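Local structure of putative eukaryotic translation initiation factor eIF-4E (Leishmania major, 5WB5) at residues E139-L142 against M143-G147. The protein probably binds the cap at the 5' end of messenger RNA, including the trypanosomatid cap 4, as a translation initiation factor of the eIF4E family. Sequence-based numbering, arbitrary orientation.
Sequences ENVL and MATVG
M143 lies back along the preceding turn of helix 133-147, against the carbonyl oxygen of E139 and the side-chain oxygen of N140. This is an i to i+4 and i to i+3 contact within one alpha helix, packed on the antiparallel sheet of the eIF4E fold. CB of M143 sits beside the carbonyl oxygen of E139, the same oxygen that accepts the backbone bond from M143 N at 2.9 Å. M143 CG lies beside its own backbone N and comes to 3.3 Å from E139 O. SD passes the same oxygen at a longer distance. The chain then bends at chi3 (-62°), which turns the methyl toward N140. M143 CE thus ends 3.3 Å from N140 OD1. It remains near the backbone too, with M143 CE 3.6 Å from E139 O. The meeting with the side-chain oxygen of N140 is a plain contact of a methyl with an oxygen. OD1 has its stronger partner on the chain of another protein, where a basic side chain hydrogen-bonds to it. A basic side chain of that chain also packs on M143. This part of the helix therefore belongs to the interface with that chain. Y149 and F58 also touch M143.

The side facing helix 55-64 and the sheet is mostly hydrophobic. L142 meets F58 and L62 of helix 55-64, F79 and I167. V141 and T145 also rest on I167, joining the helix to strand 164-171. T145 is buried, and its hydroxyl is satisfied by its own helix. T145 OG1 donates to V141 O at 2.7 Å. T145 N donates to V141 O at 2.9 Å. The two donors reach V141 O from opposite faces of its carbonyl plane, OG1 tilted 33° from that plane and N 27°.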
ATOM      1  N   GLU A 139       1.721  -7.260   2.747  1.00 27.69           N
ATOM      2  CA  GLU A 139       0.834  -7.147   3.901  1.00 44.75           C
ATOM      3  C   GLU A 139       1.558  -6.540   5.101  1.00 21.08           C
ATOM      4  O   GLU A 139       0.995  -5.703   5.815  1.00 21.03           O
ATOM      5  CB  GLU A 139       0.262  -8.521   4.256  1.00 49.31           C
ATOM      6  CG  GLU A 139      -0.665  -9.109   3.197  1.00 65.17           C
ATOM      7  CD  GLU A 139      -1.128 -10.521   3.528  1.00 21.21           C
ATOM      8  OE1 GLU A 139      -0.628 -11.099   4.517  1.00 43.38           O
ATOM      9  OE2 GLU A 139      -1.993 -11.054   2.799  1.00 41.21           O
ATOM     10  N   ASN A 140       2.804  -6.953   5.342  1.00 21.05           N
ATOM     11  CA  ASN A 140       3.556  -6.409   6.467  1.00 20.94           C
ATOM     12  C   ASN A 140       3.758  -4.907   6.320  1.00 28.47           C
ATOM     13  O   ASN A 140       3.600  -4.153   7.289  1.00 45.17           O
ATOM     14  CB  ASN A 140       4.901  -7.121   6.592  1.00 57.09           C
ATOM     15  CG  ASN A 140       4.768  -8.536   7.123  1.00 37.50           C
ATOM     16  OD1 ASN A 140       3.761  -8.896   7.734  1.00 20.80           O
ATOM     17  ND2 ASN A 140       5.792  -9.348   6.898  1.00 41.52           N
ATOM     18  N   VAL A 141       4.103  -4.448   5.115  1.00 32.21           N
ATOM     19  CA  VAL A 141       4.330  -3.019   4.916  1.00 29.00           C
ATOM     20  C   VAL A 141       3.021  -2.249   5.031  1.00 27.57           C
ATOM     21  O   VAL A 141       2.989  -1.133   5.564  1.00 21.11           O
ATOM     22  CB  VAL A 141       5.021  -2.768   3.564  1.00 29.90           C
ATOM     23  CG1 VAL A 141       5.190  -1.274   3.315  1.00 27.65           C
ATOM     24  CG2 VAL A 141       6.370  -3.462   3.538  1.00 21.25           C
ATOM     25  N   LEU A 142       1.920  -2.825   4.546  1.00 21.18           N
ATOM     26  CA  LEU A 142       0.631  -2.157   4.702  1.00 32.78           C
ATOM     27  C   LEU A 142       0.255  -2.033   6.175  1.00 43.43           C
ATOM     28  O   LEU A 142      -0.225  -0.978   6.618  1.00 62.05           O
ATOM     29  CB  LEU A 142      -0.444  -2.917   3.927  1.00 21.26           C
ATOM     30  CG  LEU A 142      -0.589  -2.530   2.458  1.00 33.55           C
ATOM     31  CD1 LEU A 142      -1.349  -3.609   1.697  1.00 41.50           C
ATOM     32  CD2 LEU A 142      -1.302  -1.185   2.342  1.00 43.42           C
ATOM     33  N   MET A 143       0.461  -3.105   6.948  1.00 45.85           N
ATOM     34  CA  MET A 143       0.146  -3.071   8.371  1.00 32.56           C
ATOM     35  C   MET A 143       1.030  -2.071   9.101  1.00 31.54           C
ATOM     36  O   MET A 143       0.570  -1.382  10.017  1.00 38.63           O
ATOM     37  CB  MET A 143       0.303  -4.463   8.985  1.00 37.12           C
ATOM     38  CG  MET A 143      -0.772  -5.456   8.573  1.00 39.61           C
ATOM     39  SD  MET A 143      -0.648  -7.040   9.421  1.00 62.75           S
ATOM     40  CE  MET A 143       0.961  -7.586   8.870  1.00 58.25           C
ATOM     41  N   ALA A 144       2.304  -1.982   8.717  1.00 22.43           N
ATOM     42  CA  ALA A 144       3.186  -0.983   9.310  1.00 20.77           C
ATOM     43  C   ALA A 144       2.736   0.426   8.949  1.00 70.48           C
ATOM     44  O   ALA A 144       2.854   1.353   9.761  1.00 25.79           O
ATOM     45  CB  ALA A 144       4.624  -1.220   8.856  1.00 38.54           C
ATOM     46  N   THR A 145       2.219   0.610   7.737  1.00 34.21           N
ATOM     47  CA  THR A 145       1.723   1.921   7.341  1.00 44.62           C
ATOM     48  C   THR A 145       0.542   2.330   8.212  1.00 32.81           C
ATOM     49  O   THR A 145       0.567   3.378   8.868  1.00 34.38           O
ATOM     50  CB  THR A 145       1.329   1.911   5.862  1.00 52.79           C
ATOM     51  OG1 THR A 145       2.437   1.458   5.074  1.00 42.21           O
ATOM     52  CG2 THR A 145       0.921   3.309   5.398  1.00 21.72           C
ATOM     53  N   VAL A 146      -0.500   1.495   8.247  1.00 24.90           N
ATOM     54  CA  VAL A 146      -1.710   1.873   8.975  1.00 31.17           C
ATOM     55  C   VAL A 146      -1.435   1.945  10.473  1.00 46.00           C
ATOM     56  O   VAL A 146      -1.979   2.806  11.174  1.00 53.86           O
ATOM     57  CB  VAL A 146      -2.872   0.912   8.659  1.00 25.88           C
ATOM     58  CG1 VAL A 146      -3.276   1.038   7.203  1.00 45.33           C
ATOM     59  CG2 VAL A 146      -2.511  -0.525   9.010  1.00 35.91           C
ATOM     60  N   GLY A 147      -0.587   1.053  10.987  1.00 29.28           N
ATOM     61  CA  GLY A 147      -0.242   1.031  12.391  1.00 55.22           C
ATOM     62  C   GLY A 147       0.730   2.097  12.828  1.00 59.11           C
ATOM     63  O   GLY A 147       1.013   2.209  14.022  1.00 40.02           O
TER